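Local coordinates for protein 2-dehydro-3-deoxy-d-gluconate/2-dehydro-3-deoxy-phosphogluconate aldolase (Picrophilus torridus, PDB 4UXD) that is an aldolase of the dihydrodipicolinate synthetase family, built as a (beta/alpha)8 barrel and assembled from four chains, at residues Ile49-Leu54 against Leu83-Glu88; Phe71-Leu76 against Pro288-Val293. One frame throughout, in Å; residues are numbered along the deposited sequence.

Contact 1: Ile49-Leu54 against Leu83-Glu88; sequences ILIKYL and LKFVRE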
loop_
_atom_site.group_PDB
_atom_site.type_symbol
_atom_site.label_atom_id
_atom_site.label_comp_id
_atom_site.label_asym_id
_atom_site.label_seq_id
_atom_site.Cartn_x
_atom_site.Cartn_y
_atom_site.Cartn_z
ATOM N N ILE A 49 -25.934 -15.549 -27.380
ATOM C CA ILE A 49 -26.932 -15.642 -26.333
ATOM C C ILE A 49 -26.857 -14.406 -25.462
ATOM O O ILE A 49 -27.879 -13.873 -25.049
ATOM C CB ILE A 49 -26.728 -16.915 -25.501
ATOM C CG1 ILE A 49 -27.217 -18.115 -26.321
ATOM C CG2 ILE A 49 -27.473 -16.835 -24.173
ATOM C CD1 ILE A 49 -26.674 -19.462 -25.878
ATOM N N LEU A 50 -25.628 -13.942 -25.238
ATOM C CA LEU A 50 -25.350 -12.786 -24.399
ATOM C C LEU A 50 -25.764 -11.475 -25.059
ATOM O O LEU A 50 -26.398 -10.615 -24.427
ATOM C CB LEU A 50 -23.856 -12.741 -24.055
ATOM C CG LEU A 50 -23.383 -11.476 -23.322
ATOM C CD1 LEU A 50 -24.185 -11.269 -22.049
ATOM C CD2 LEU A 50 -21.891 -11.543 -23.016
ATOM N N ILE A 51 -25.364 -11.313 -26.314
ATOM C CA ILE A 51 -25.753 -10.155 -27.109
ATOM C C ILE A 51 -27.270 -10.002 -27.159
ATOM O O ILE A 51 -27.785 -8.892 -27.150
ATOM C CB ILE A 51 -25.212 -10.266 -28.549
ATOM C CG1 ILE A 51 -23.699 -10.086 -28.554
ATOM C CG2 ILE A 51 -25.840 -9.218 -29.463
ATOM C CD1 ILE A 51 -23.032 -10.605 -29.785
ATOM N N LYS A 52 -27.988 -11.119 -27.223
ATOM C CA LYS A 52 -29.440 -11.062 -27.340
ATOM C C LYS A 52 -30.079 -10.768 -25.984
ATOM O O LYS A 52 -31.158 -10.167 -25.917
ATOM C CB LYS A 52 -29.989 -12.365 -27.931
ATOM C CG LYS A 52 -29.614 -12.600 -29.402
ATOM C CD LYS A 52 -30.004 -11.434 -30.305
ATOM C CE LYS A 52 -30.151 -11.868 -31.768
ATOM N NZ LYS A 52 -28.885 -12.337 -32.407
ATOM N N TYR A 53 -29.413 -11.182 -24.904
ATOM C CA TYR A 53 -29.817 -10.761 -23.560
ATOM C C TYR A 53 -29.594 -9.268 -23.323
ATOM O O TYR A 53 -30.406 -8.599 -22.685
ATOM C CB TYR A 53 -29.060 -11.532 -22.495
ATOM C CG TYR A 53 -29.376 -11.035 -21.105
ATOM C CD1 TYR A 53 -30.542 -11.434 -20.461
ATOM C CD2 TYR A 53 -28.518 -10.157 -20.437
ATOM C CE1 TYR A 53 -30.848 -10.992 -19.198
ATOM C CE2 TYR A 53 -28.817 -9.706 -19.158
ATOM C CZ TYR A 53 -29.990 -10.125 -18.541
ATOM O OH TYR A 53 -30.309 -9.678 -17.268
ATOM N N LEU A 54 -28.482 -8.749 -23.826
ATOM C CA LEU A 54 -28.148 -7.354 -23.618
ATOM C C LEU A 54 -29.129 -6.470 -24.351
ATOM O O LEU A 54 -29.564 -5.440 -23.823
ATOM C CB LEU A 54 -26.711 -7.067 -24.070
ATOM C CG LEU A 54 -25.670 -7.559 -23.069
ATOM C CD1 LEU A 54 -24.280 -7.630 -23.668
ATOM C CD2 LEU A 54 -25.674 -6.649 -21.842
ATOM N N LEU A 83 -14.172 -8.882 -31.634
ATOM C CA LEU A 83 -14.727 -7.578 -31.981
ATOM C C LEU A 83 -15.537 -7.687 -33.281
ATOM O O LEU A 83 -16.574 -7.047 -33.439
ATOM C CB LEU A 83 -13.618 -6.534 -32.131
ATOM C CG LEU A 83 -12.748 -6.234 -30.909
ATOM C CD1 LEU A 83 -11.828 -5.059 -31.198
ATOM C CD2 LEU A 83 -13.580 -5.954 -29.662
ATOM N N LYS A 84 -15.063 -8.510 -34.212
ATOM C CA LYS A 84 -15.778 -8.705 -35.454
ATOM C C LYS A 84 -17.127 -9.380 -35.195
ATOM O O LYS A 84 -18.158 -8.938 -35.694
ATOM C CB LYS A 84 -14.940 -9.532 -36.431
ATOM C CG LYS A 84 -15.147 -9.158 -37.896
ATOM C CD LYS A 84 -14.277 -9.983 -38.818
ATOM C CE LYS A 84 -14.792 -11.416 -38.927
ATOM N NZ LYS A 84 -14.045 -12.231 -39.929
ATOM N N PHE A 85 -17.126 -10.439 -34.402
ATOM C CA PHE A 85 -18.350 -11.176 -34.158
ATOM C C PHE A 85 -19.382 -10.245 -33.561
ATOM O O PHE A 85 -20.494 -10.121 -34.072
ATOM C CB PHE A 85 -18.104 -12.367 -33.235
ATOM C CG PHE A 85 -19.341 -13.185 -32.951
ATOM C CD1 PHE A 85 -19.786 -14.139 -33.861
ATOM C CD2 PHE A 85 -20.048 -13.016 -31.770
ATOM C CE1 PHE A 85 -20.928 -14.906 -33.596
ATOM C CE2 PHE A 85 -21.186 -13.785 -31.499
ATOM C CZ PHE A 85 -21.623 -14.723 -32.424
ATOM N N VAL A 86 -18.987 -9.553 -32.502
ATOM C CA VAL A 86 -19.892 -8.667 -31.795
ATOM C C VAL A 86 -20.412 -7.570 -32.718
ATOM O O VAL A 86 -21.596 -7.237 -32.674
ATOM C CB VAL A 86 -19.190 -8.060 -30.571
ATOM C CG1 VAL A 86 -20.041 -6.986 -29.919
ATOM C CG2 VAL A 86 -18.851 -9.175 -29.587
ATOM N N ARG A 87 -19.531 -7.017 -33.548
ATOM C CA ARG A 87 -19.931 -5.977 -34.490
ATOM C C ARG A 87 -20.882 -6.535 -35.533
ATOM O O ARG A 87 -21.718 -5.807 -36.050
ATOM C CB ARG A 87 -18.709 -5.342 -35.180
ATOM C CG ARG A 87 -19.022 -4.466 -36.417
ATOM C CD ARG A 87 -19.704 -3.115 -36.112
ATOM N NE ARG A 87 -20.979 -3.230 -35.401
ATOM C CZ ARG A 87 -21.573 -2.227 -34.758
ATOM N NH1 ARG A 87 -21.030 -1.014 -34.739
ATOM N NH2 ARG A 87 -22.710 -2.437 -34.120
ATOM N N GLU A 88 -20.758 -7.827 -35.827
ATOM C CA GLU A 88 -21.539 -8.431 -36.893
ATOM C C GLU A 88 -22.845 -9.059 -36.421
ATOM O O GLU A 88 -23.648 -9.516 -37.242
ATOM C CB GLU A 88 -20.713 -9.493 -37.609
ATOM C CG GLU A 88 -19.790 -8.942 -38.663
ATOM C CD GLU A 88 -18.973 -10.030 -39.321
ATOM O OE1 GLU A 88 -19.146 -11.215 -38.949
ATOM O OE2 GLU A 88 -18.160 -9.697 -40.208
#

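Contact 2: Phe71-Leu76 against Pro288-Val293; sequences FPYFTL and PPMYRV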
loop_
_atom_site.group_PDB
_atom_site.type_symbol
_atom_site.label_atom_id
_atom_site.label_comp_id
_atom_site.label_asym_id
_atom_site.label_seq_id
_atom_site.Cartn_x
_atom_site.Cartn_y
_atom_site.Cartn_z
ATOM N N PHE A 71 -9.637 -9.337 -21.343
ATOM C CA PHE A 71 -8.982 -9.183 -22.644
ATOM C C PHE A 71 -7.496 -9.582 -22.679
ATOM O O PHE A 71 -7.058 -10.115 -23.694
ATOM C CB PHE A 71 -9.142 -7.726 -23.164
ATOM C CG PHE A 71 -8.354 -6.699 -22.393
ATOM C CD1 PHE A 71 -8.909 -6.053 -21.296
ATOM C CD2 PHE A 71 -7.063 -6.374 -22.772
ATOM C CE1 PHE A 71 -8.188 -5.136 -20.581
ATOM C CE2 PHE A 71 -6.341 -5.453 -22.063
ATOM C CZ PHE A 71 -6.906 -4.828 -20.952
ATOM N N PRO A 72 -6.719 -9.353 -21.591
ATOM C CA PRO A 72 -5.306 -9.711 -21.772
ATOM C C PRO A 72 -5.025 -11.215 -21.750
ATOM O O PRO A 72 -3.897 -11.635 -21.990
ATOM C CB PRO A 72 -4.619 -9.031 -20.583
ATOM C CG PRO A 72 -5.645 -8.970 -19.563
ATOM C CD PRO A 72 -6.944 -8.729 -20.276
ATOM N N TYR A 73 -6.029 -12.025 -21.444
ATOM C CA TYR A 73 -5.827 -13.466 -21.468
ATOM C C TYR A 73 -5.885 -13.977 -22.916
ATOM O O TYR A 73 -5.511 -15.102 -23.180
ATOM C CB TYR A 73 -6.867 -14.191 -20.597
ATOM C CG TYR A 73 -6.820 -13.859 -19.120
ATOM C CD1 TYR A 73 -5.746 -13.152 -18.571
ATOM C CD2 TYR A 73 -7.846 -14.245 -18.269
ATOM C CE1 TYR A 73 -5.695 -12.833 -17.223
ATOM C CE2 TYR A 73 -7.802 -13.934 -16.901
ATOM C CZ TYR A 73 -6.723 -13.224 -16.384
ATOM O OH TYR A 73 -6.672 -12.910 -15.028
ATOM N N PHE A 74 -6.319 -13.131 -23.847
ATOM C CA PHE A 74 -6.527 -13.542 -25.231
ATOM C C PHE A 74 -5.444 -13.009 -26.152
ATOM O O PHE A 74 -4.779 -12.009 -25.852
ATOM C CB PHE A 74 -7.903 -13.070 -25.731
ATOM C CG PHE A 74 -9.054 -13.607 -24.933
ATOM C CD1 PHE A 74 -9.485 -14.907 -25.101
ATOM C CD2 PHE A 74 -9.697 -12.812 -23.999
ATOM C CE1 PHE A 74 -10.530 -15.392 -24.357
ATOM C CE2 PHE A 74 -10.743 -13.304 -23.248
ATOM C CZ PHE A 74 -11.159 -14.589 -23.427
ATOM N N THR A 75 -5.290 -13.679 -27.289
ATOM C CA THR A 75 -4.356 -13.246 -28.324
ATOM C C THR A 75 -4.895 -12.036 -29.053
ATOM O O THR A 75 -6.092 -11.768 -29.043
ATOM C CB THR A 75 -4.100 -14.352 -29.378
ATOM O OG1 THR A 75 -5.311 -14.607 -30.100
ATOM C CG2 THR A 75 -3.621 -15.625 -28.726
ATOM N N LEU A 76 -4.008 -11.317 -29.712
ATOM C CA LEU A 76 -4.428 -10.269 -30.626
ATOM C C LEU A 76 -5.404 -10.811 -31.681
ATOM O O LEU A 76 -6.400 -10.175 -32.001
ATOM C CB LEU A 76 -3.205 -9.662 -31.301
ATOM C CG LEU A 76 -3.430 -8.395 -32.114
ATOM C CD1 LEU A 76 -3.952 -7.248 -31.233
ATOM C CD2 LEU A 76 -2.133 -8.021 -32.821
ATOM N N PRO A 288 -7.295 -20.466 -17.709
ATOM C CA PRO A 288 -6.353 -20.049 -16.669
ATOM C C PRO A 288 -5.727 -18.697 -17.006
ATOM O O PRO A 288 -5.424 -18.469 -18.180
ATOM C CB PRO A 288 -5.310 -21.159 -16.677
ATOM C CG PRO A 288 -6.046 -22.372 -17.159
ATOM C CD PRO A 288 -7.126 -21.884 -18.081
ATOM N N PRO A 289 -5.545 -17.809 -16.005
ATOM C CA PRO A 289 -5.710 -17.994 -14.551
ATOM C C PRO A 289 -7.152 -17.964 -14.016
ATOM O O PRO A 289 -7.332 -18.111 -12.816
ATOM C CB PRO A 289 -4.920 -16.818 -13.969
ATOM C CG PRO A 289 -5.089 -15.726 -14.985
ATOM C CD PRO A 289 -5.196 -16.417 -16.339
ATOM N N MET A 290 -8.154 -17.755 -14.862
ATOM C CA MET A 290 -9.537 -17.938 -14.432
ATOM C C MET A 290 -9.692 -19.339 -13.846
ATOM O O MET A 290 -8.927 -20.252 -14.176
ATOM C CB MET A 290 -10.529 -17.768 -15.596
ATOM C CG MET A 290 -10.493 -16.451 -16.319
ATOM S SD MET A 290 -11.445 -16.463 -17.855
ATOM C CE MET A 290 -13.111 -16.158 -17.285
ATOM N N TYR A 291 -10.686 -19.515 -12.984
ATOM C CA TYR A 291 -11.046 -20.848 -12.520
ATOM C C TYR A 291 -12.471 -20.848 -11.956
ATOM O O TYR A 291 -12.982 -19.802 -11.556
ATOM C CB TYR A 291 -10.033 -21.336 -11.487
ATOM C CG TYR A 291 -10.042 -20.573 -10.188
ATOM C CD1 TYR A 291 -9.262 -19.441 -10.015
ATOM C CD2 TYR A 291 -10.817 -21.002 -9.126
ATOM C CE1 TYR A 291 -9.267 -18.750 -8.812
ATOM C CE2 TYR A 291 -10.832 -20.322 -7.927
ATOM C CZ TYR A 291 -10.059 -19.199 -7.771
ATOM O OH TYR A 291 -10.072 -18.540 -6.565
ATOM N N ARG A 292 -13.123 -22.007 -11.953
ATOM C CA ARG A 292 -14.498 -22.110 -11.441
ATOM C C ARG A 292 -14.528 -21.829 -9.936
ATOM O O ARG A 292 -13.626 -22.215 -9.202
ATOM C CB ARG A 292 -15.093 -23.493 -11.764
ATOM C CG ARG A 292 -16.216 -24.011 -10.833
ATOM C CD ARG A 292 -17.611 -23.487 -11.181
ATOM N NE ARG A 292 -18.568 -24.597 -11.254
ATOM C CZ ARG A 292 -19.366 -24.994 -10.262
ATOM N NH1 ARG A 292 -19.370 -24.364 -9.089
ATOM N NH2 ARG A 292 -20.177 -26.028 -10.450
ATOM N N VAL A 293 -15.595 -21.182 -9.486
ATOM C CA VAL A 293 -15.625 -20.583 -8.156
ATOM C C VAL A 293 -16.701 -21.172 -7.239
ATOM O O VAL A 293 -16.397 -21.707 -6.168
ATOM C CB VAL A 293 -15.829 -19.057 -8.295
ATOM C CG1 VAL A 293 -16.372 -18.440 -7.030
ATOM C CG2 VAL A 293 -14.513 -18.391 -8.663
#

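Contact 1: Ile49-Leu54 against Leu83-Glu88
Phe85 O accepts a bond from Asn89 ND2 and a weak one from Glu88 N at 2.9 Å, the same N-H that also bonds Lys84 O. The Phe85 ring meets Ile51 of helix 44-56. These are two outer helices of a (beta/alpha)8 barrel, following one another in the chain with strand 61-63 in between, and their backbones approach most closely at Ile51 CA and Val86 CA, 7.7 Å apart. Ile51 alone carries the first side of the contact. Its CB points at the other helix, CG1 lies beside the backbone N (chi1 -71°), and the extended chi2 of 161° pushes CD1 forward as the touching atom. Ile51 CD1 reaches Phe85 CE2 at 4.1 Å, coming obliquely to the ring, and lies 4.2 Å from Val86 CA, so one methyl touches both the aromatic ring and the helix backbone. With CG anti to its own N, Phe85 swings its ring across toward helix 44-56, where it also packs on Thr47 and Asn48 and meets the ring of Tyr44 with the planes about 60° apart. Deeper in, Leu62 of strand 61-63 touches both Leu54 and Val86. The contact is small, burying 103 Å² and purely apolar; its loosest link is Ile51 CD1 to Val86 CG2, at 4.4 Å.

Contact 2: Phe71-Leu76 against Pro288-Val293
The CG-CD side of Pro289 sits over one face of the Tyr73 ring: Pro289 CD stands over the centre of the phenol, 3.6 Å from the centroid and 13° off the normal, a clear CH-pi contact. The neighbouring Pro289 CG shifts toward the hydroxyl end and packs tightly there, 3.3 Å from Tyr73 CZ and 3.2 Å from Tyr73 OH. Tyr73 directs its CB at the opposing loop and holds CG beside its backbone N; its chi2 of -12° leaves CA almost in the plane of the ring. The peptide bond before Pro289 is cis, which bends the chain there. Met290 approaches the same ring differently, by its edge: Met290 CG lies near the ring plane, 3.7 Å from Tyr73 CE2. The methionine SD stands anti to CA (chi2 169°) and the chain then bends about CG-SD, while the side chain packs on Asn270 and Tyr273 of helix 270-279. In the (beta/alpha)8 barrel this joins the loop between strand 61-63 and helix 76-88 to the segment after helix 270-279, at a subunit boundary. Tyr73 O bonds Arg287 NH1 and also Ser102 OG of the second subunit, whose Ile129 and Leu131 pack on Tyr73 and Pro289. The turn carrying Tyr73 is a short 3-10 segment, closed by Phe74 N to Phe71 O at 3.1 Å.

Overall arrangement
Both contacts are buried, yet each in its own way. Contact 1 lies between two helices on the outside of the barrel and is touched by no other chain; contact 2 joins two loops and is partly enclosed by the second subunit. They are linked by helix 76-88: its last turns serve contact 1, while residues 71-76 of contact 2 lead into its start. Their centres lie about 19 Å apart and their nearest atoms about 8 Å, without touching. Both are apolar across the segments, but aliphatic tip against ring and backbone in contact 1 gives way in contact 2 to proline over an aromatic face and methionine at its edge, burying 167 Å², the larger of the two.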